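Local coordinates for protein tryptophan--tRNA ligase (PDB 3A04) that catalyses the ATP-dependent attachment of L-tryptophan to its cognate tRNA, releasing AMP and diphosphate, at residues 154-165 with 193-204. Sequence-based numbering, arbitrary orientation. Where two conformers were deposited one is given.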
loop_
_atom_site.group_PDB
_atom_site.type_symbol
_atom_site.label_atom_id
_atom_site.label_comp_id
_atom_site.label_asym_id
_atom_site.label_seq_id
_atom_site.Cartn_x
_atom_site.Cartn_y
_atom_site.Cartn_z
ATOM N N ARG A 154 -10.058 -1.300 -5.954
ATOM C CA ARG A 154 -9.676 -1.690 -7.339
ATOM C C ARG A 154 -9.177 -3.175 -7.435
ATOM O O ARG A 154 -9.227 -3.796 -8.494
ATOM C CB ARG A 154 -8.598 -0.742 -7.861
ATOM C CG ARG A 154 -8.156 -0.936 -9.340
ATOM C CD ARG A 154 -9.415 -0.993 -10.268
ATOM N NE ARG A 154 -9.027 -0.705 -11.655
ATOM C CZ ARG A 154 -9.793 -0.928 -12.684
ATOM N NH1 ARG A 154 -11.024 -1.458 -12.510
ATOM N NH2 ARG A 154 -9.317 -0.656 -13.861
ATOM N N GLY A 155 -8.757 -3.727 -6.318
ATOM C CA GLY A 155 -8.557 -5.183 -6.281
ATOM C C GLY A 155 -7.096 -5.596 -6.139
ATOM O O GLY A 155 -6.154 -4.811 -6.292
ATOM N N THR A 156 -6.916 -6.906 -5.936
ATOM C CA THR A 156 -5.612 -7.461 -5.565
ATOM C C THR A 156 -4.462 -7.182 -6.497
ATOM O O THR A 156 -3.412 -6.770 -6.033
ATOM C CB THR A 156 -5.756 -9.001 -5.227
ATOM O OG1 THR A 156 -6.606 -9.087 -4.090
ATOM C CG2 THR A 156 -4.362 -9.569 -4.802
ATOM N N PRO A 157 -4.627 -7.429 -7.802
ATOM C CA PRO A 157 -3.441 -7.247 -8.660
ATOM C C PRO A 157 -2.920 -5.776 -8.688
ATOM O O PRO A 157 -1.679 -5.508 -8.777
ATOM C CB PRO A 157 -3.921 -7.714 -10.072
ATOM C CG PRO A 157 -5.282 -8.297 -9.892
ATOM C CD PRO A 157 -5.816 -7.944 -8.520
ATOM N N TYR A 158 -3.850 -4.824 -8.582
ATOM C CA TYR A 158 -3.505 -3.379 -8.607
ATOM C C TYR A 158 -2.769 -3.097 -7.337
ATOM O O TYR A 158 -1.778 -2.459 -7.290
ATOM C CB TYR A 158 -4.836 -2.589 -8.544
ATOM C CG TYR A 158 -4.777 -1.133 -8.175
ATOM C CD1 TYR A 158 -4.504 -0.175 -9.151
ATOM C CD2 TYR A 158 -5.172 -0.699 -6.931
ATOM C CE1 TYR A 158 -4.528 1.187 -8.838
ATOM C CE2 TYR A 158 -5.205 0.626 -6.611
ATOM C CZ TYR A 158 -4.957 1.561 -7.563
ATOM O OH TYR A 158 -5.026 2.881 -7.186
ATOM N N PHE A 159 -3.265 -3.585 -6.235
ATOM C CA PHE A 159 -2.591 -3.276 -5.004
ATOM C C PHE A 159 -1.246 -4.025 -4.894
ATOM O O PHE A 159 -0.334 -3.527 -4.319
ATOM C CB PHE A 159 -3.340 -3.484 -3.590
ATOM C CG PHE A 159 -2.693 -2.692 -2.452
ATOM C CD1 PHE A 159 -2.840 -1.330 -2.342
ATOM C CD2 PHE A 159 -1.934 -3.316 -1.477
ATOM C CE1 PHE A 159 -2.235 -0.654 -1.327
ATOM C CE2 PHE A 159 -1.357 -2.585 -0.465
ATOM C CZ PHE A 159 -1.510 -1.285 -0.427
ATOM N N ARG A 160 -1.158 -5.212 -5.444
ATOM C CA ARG A 160 0.148 -5.897 -5.429
ATOM C C ARG A 160 1.221 -5.058 -6.136
ATOM O O ARG A 160 2.389 -5.040 -5.732
ATOM C CB ARG A 160 0.023 -7.246 -6.125
ATOM C CG ARG A 160 1.302 -8.104 -5.934
ATOM C CD ARG A 160 1.115 -9.515 -6.561
ATOM N NE ARG A 160 -0.059 -10.211 -6.113
ATOM C CZ ARG A 160 -0.854 -10.925 -6.902
ATOM N NH1 ARG A 160 -0.601 -11.022 -8.194
ATOM N NH2 ARG A 160 -1.888 -11.553 -6.381
ATOM N N LEU A 161 0.861 -4.301 -7.191
ATOM C CA LEU A 161 1.909 -3.509 -7.772
ATOM C C LEU A 161 2.435 -2.484 -6.802
ATOM O O LEU A 161 3.618 -2.143 -6.861
ATOM C CB LEU A 161 1.378 -2.716 -9.051
ATOM C CG LEU A 161 1.027 -3.601 -10.273
ATOM C CD1 LEU A 161 0.305 -2.709 -11.319
ATOM C CD2 LEU A 161 2.355 -4.162 -10.826
ATOM N N ILE A 162 1.504 -1.875 -6.047
ATOM C CA ILE A 162 1.880 -0.854 -5.115
ATOM C C ILE A 162 2.836 -1.472 -4.101
ATOM O O ILE A 162 3.883 -0.864 -3.764
ATOM C CB ILE A 162 0.634 -0.262 -4.377
ATOM C CG1 ILE A 162 -0.328 0.433 -5.403
ATOM C CG2 ILE A 162 1.089 0.750 -3.289
ATOM C CD1 ILE A 162 -1.718 0.797 -4.762
ATOM N N GLN A 163 2.501 -2.666 -3.625
ATOM C CA GLN A 163 3.409 -3.342 -2.663
ATOM C C GLN A 163 4.807 -3.656 -3.247
ATOM O O GLN A 163 5.830 -3.421 -2.609
ATOM C CB GLN A 163 2.808 -4.634 -2.201
ATOM C CG GLN A 163 1.512 -4.495 -1.413
ATOM C CD GLN A 163 0.855 -5.867 -1.149
ATOM O OE1 GLN A 163 0.347 -6.531 -2.080
ATOM N NE2 GLN A 163 0.844 -6.285 0.127
ATOM N N LEU A 164 4.844 -4.083 -4.485
ATOM C CA LEU A 164 6.118 -4.434 -5.104
ATOM C C LEU A 164 6.858 -3.174 -5.533
ATOM O O LEU A 164 8.072 -3.169 -5.443
ATOM C CB LEU A 164 5.906 -5.356 -6.293
ATOM C CG LEU A 164 5.211 -6.697 -5.893
ATOM C CD1 LEU A 164 5.141 -7.588 -7.164
ATOM C CD2 LEU A 164 5.899 -7.462 -4.789
ATOM N N PHE A 165 6.141 -2.096 -5.945
ATOM C CA PHE A 165 6.819 -0.857 -6.311
ATOM C C PHE A 165 7.579 -0.282 -5.140
ATOM O O PHE A 165 8.598 0.412 -5.365
ATOM C CB PHE A 165 5.867 0.266 -6.787
ATOM C CG PHE A 165 5.166 -0.020 -8.090
ATOM C CD1 PHE A 165 5.614 -1.007 -8.966
ATOM C CD2 PHE A 165 4.076 0.787 -8.485
ATOM C CE1 PHE A 165 4.961 -1.259 -10.200
ATOM C CE2 PHE A 165 3.416 0.547 -9.728
ATOM C CZ PHE A 165 3.864 -0.476 -10.586
ATOM N N ALA A 193 1.405 5.687 -9.443
ATOM C CA ALA A 193 2.106 4.926 -10.500
ATOM C C ALA A 193 1.247 3.683 -10.830
ATOM O O ALA A 193 1.208 3.256 -11.975
ATOM C CB ALA A 193 3.486 4.449 -9.973
ATOM N N ALA A 194 0.727 2.998 -9.785
ATOM C CA ALA A 194 -0.179 1.857 -10.059
ATOM C C ALA A 194 -1.396 2.235 -10.871
ATOM O O ALA A 194 -1.875 1.442 -11.742
ATOM C CB ALA A 194 -0.592 1.185 -8.716
ATOM N N ASP A 195 -1.991 3.391 -10.578
ATOM C CA ASP A 195 -3.132 3.846 -11.439
ATOM C C ASP A 195 -2.727 3.780 -12.939
ATOM O O ASP A 195 -3.462 3.261 -13.776
ATOM C CB ASP A 195 -3.541 5.306 -11.080
ATOM C CG ASP A 195 -4.283 5.382 -9.748
ATOM O OD1 ASP A 195 -4.931 4.358 -9.360
ATOM O OD2 ASP A 195 -4.176 6.414 -9.046
ATOM N N ILE A 196 -1.561 4.330 -13.286
ATOM C CA ILE A 196 -1.114 4.296 -14.698
ATOM C C ILE A 196 -0.799 2.887 -15.223
ATOM O O ILE A 196 -1.246 2.479 -16.318
ATOM C CB ILE A 196 0.125 5.225 -14.861
ATOM C CG1 ILE A 196 -0.316 6.661 -14.504
ATOM C CG2 ILE A 196 0.749 5.058 -16.275
ATOM C CD1 ILE A 196 0.883 7.679 -14.174
ATOM N N LEU A 197 -0.029 2.129 -14.454
ATOM C CA LEU A 197 0.535 0.877 -14.970
ATOM C C LEU A 197 -0.417 -0.291 -14.831
ATOM O O LEU A 197 -0.237 -1.225 -15.543
ATOM C CB LEU A 197 1.818 0.576 -14.164
ATOM C CG LEU A 197 2.924 1.604 -14.480
ATOM C CD1 LEU A 197 4.066 1.435 -13.513
ATOM C CD2 LEU A 197 3.454 1.582 -15.951
ATOM N N HIS A 198 -1.388 -0.306 -13.881
ATOM C CA HIS A 198 -2.137 -1.546 -13.607
ATOM C C HIS A 198 -2.983 -1.955 -14.816
ATOM O O HIS A 198 -3.332 -3.106 -14.953
ATOM C CB HIS A 198 -3.098 -1.424 -12.386
ATOM C CG HIS A 198 -4.379 -0.682 -12.681
ATOM N ND1 HIS A 198 -4.424 0.681 -12.905
ATOM C CD2 HIS A 198 -5.674 -1.127 -12.786
ATOM C CE1 HIS A 198 -5.685 1.056 -13.118
ATOM N NE2 HIS A 198 -6.457 -0.025 -13.083
ATOM N N VAL A 199 -3.344 -1.004 -15.688
ATOM C CA VAL A 199 -4.192 -1.364 -16.843
ATOM C C VAL A 199 -3.519 -2.327 -17.836
ATOM O O VAL A 199 -4.185 -3.007 -18.652
ATOM C CB VAL A 199 -4.693 -0.079 -17.631
ATOM C CG1 VAL A 199 -5.407 0.830 -16.675
ATOM C CG2 VAL A 199 -3.541 0.620 -18.446
ATOM N N GLN A 200 -2.206 -2.411 -17.705
ATOM C CA GLN A 200 -1.393 -3.369 -18.467
ATOM C C GLN A 200 -1.506 -4.823 -17.986
ATOM O O GLN A 200 -1.179 -5.741 -18.725
ATOM C CB GLN A 200 0.068 -2.947 -18.333
ATOM C CG GLN A 200 0.323 -1.564 -18.911
ATOM C CD GLN A 200 1.855 -1.333 -19.036
ATOM O OE1 GLN A 200 2.596 -2.185 -19.563
ATOM N NE2 GLN A 200 2.275 -0.194 -18.704
ATOM N N LEU A 201 -1.986 -5.044 -16.770
ATOM C CA LEU A 201 -2.206 -6.431 -16.312
ATOM C C LEU A 201 -3.391 -7.088 -16.982
ATOM O O LEU A 201 -4.403 -6.429 -17.219
ATOM C CB LEU A 201 -2.444 -6.456 -14.790
ATOM C CG LEU A 201 -1.355 -5.720 -13.921
ATOM C CD1 LEU A 201 -1.844 -5.598 -12.444
ATOM C CD2 LEU A 201 0.029 -6.480 -14.037
ATOM N N ASP A 202 -3.316 -8.410 -17.191
ATOM C CA ASP A 202 -4.385 -9.129 -17.826
ATOM C C ASP A 202 -5.671 -8.967 -17.062
ATOM O O ASP A 202 -6.706 -8.843 -17.678
ATOM C CB ASP A 202 -3.988 -10.606 -17.933
ATOM C CG ASP A 202 -2.760 -10.749 -18.862
ATOM O OD1 ASP A 202 -2.643 -9.933 -19.838
ATOM O OD2 ASP A 202 -1.904 -11.574 -18.562
ATOM N N GLU A 203 -5.617 -8.931 -15.724
ATOM C CA GLU A 203 -6.838 -8.734 -14.957
ATOM C C GLU A 203 -7.637 -7.465 -15.248
ATOM O O GLU A 203 -8.835 -7.392 -14.912
ATOM C CB GLU A 203 -6.541 -8.716 -13.474
ATOM C CG GLU A 203 -6.070 -10.112 -12.981
ATOM C CD GLU A 203 -4.550 -10.254 -12.928
ATOM O OE1 GLU A 203 -3.811 -9.516 -13.616
ATOM O OE2 GLU A 203 -4.035 -11.165 -12.207
ATOM N N TYR A 204 -6.982 -6.435 -15.776
ATOM C CA TYR A 204 -7.744 -5.207 -16.062
ATOM C C TYR A 204 -7.919 -4.999 -17.557
ATOM O O TYR A 204 -8.289 -3.889 -17.956
ATOM C CB TYR A 204 -7.019 -3.979 -15.431
ATOM C CG TYR A 204 -7.017 -4.156 -13.911
ATOM C CD1 TYR A 204 -8.208 -4.032 -13.194
ATOM C CD2 TYR A 204 -5.847 -4.543 -13.233
ATOM C CE1 TYR A 204 -8.233 -4.240 -11.736
ATOM C CE2 TYR A 204 -5.823 -4.735 -11.801
ATOM C CZ TYR A 204 -7.032 -4.609 -11.080
ATOM O OH TYR A 204 -7.050 -4.805 -9.702
HETATM O O HOH W 1 -3.045 -11.472 -9.810
#
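In the class-I Rossmann-type catalytic domain of this synthetase, helix 156-165, on the dimer interface, packs against the C-terminal end of helix 183-197 and the turn after it, and illustrates how an apolar knob-into-hole packing and a cluster of polar bonds can lie side by side in one contact. The axes of 156-165 and 193-197 approach to 9.2 Å, with their N-to-C directions 129° apart. A194 is the knob: its CB sits in a hole formed by Y158, L161, I162 and F165, tight against I162 CG1. F165 CZ reaches L197 CD1, while L161 and L201 meet tip to tip through their CD1 methyls (3.8 Å).

Y158, with CG anti to the backbone N (chi1 163°), extends across H198, its CD1 edge over the imidazole face in a T-shaped pair with planes at 82°. Its hydroxyl donates to D195 OD1 (2.6 Å) on the syn side but tilted out of the carboxylate plane; Y149 and Q151 also hold that carboxylate. R154 NH2 donates to H198 NE2 (3.0 Å) nearly in both planes, and Y204 CD1 lies 3.5 Å above the guanidinium centre. E147 forms a salt bridge with the same NH2. A leucine in place of R154 would probably leave H198 NE2 without this donor and E147 without its charge partner.

At the dimer side, E203 OE2 forms a salt bridge with R371 of the second subunit and is linked by a water to R160 NH1. The Y204 hydroxyl donates to R154 O (2.7 Å) from above the carbonyl plane, and Y158 N makes a weak, long hydrogen bond (3.4 Å) to Y204 OH.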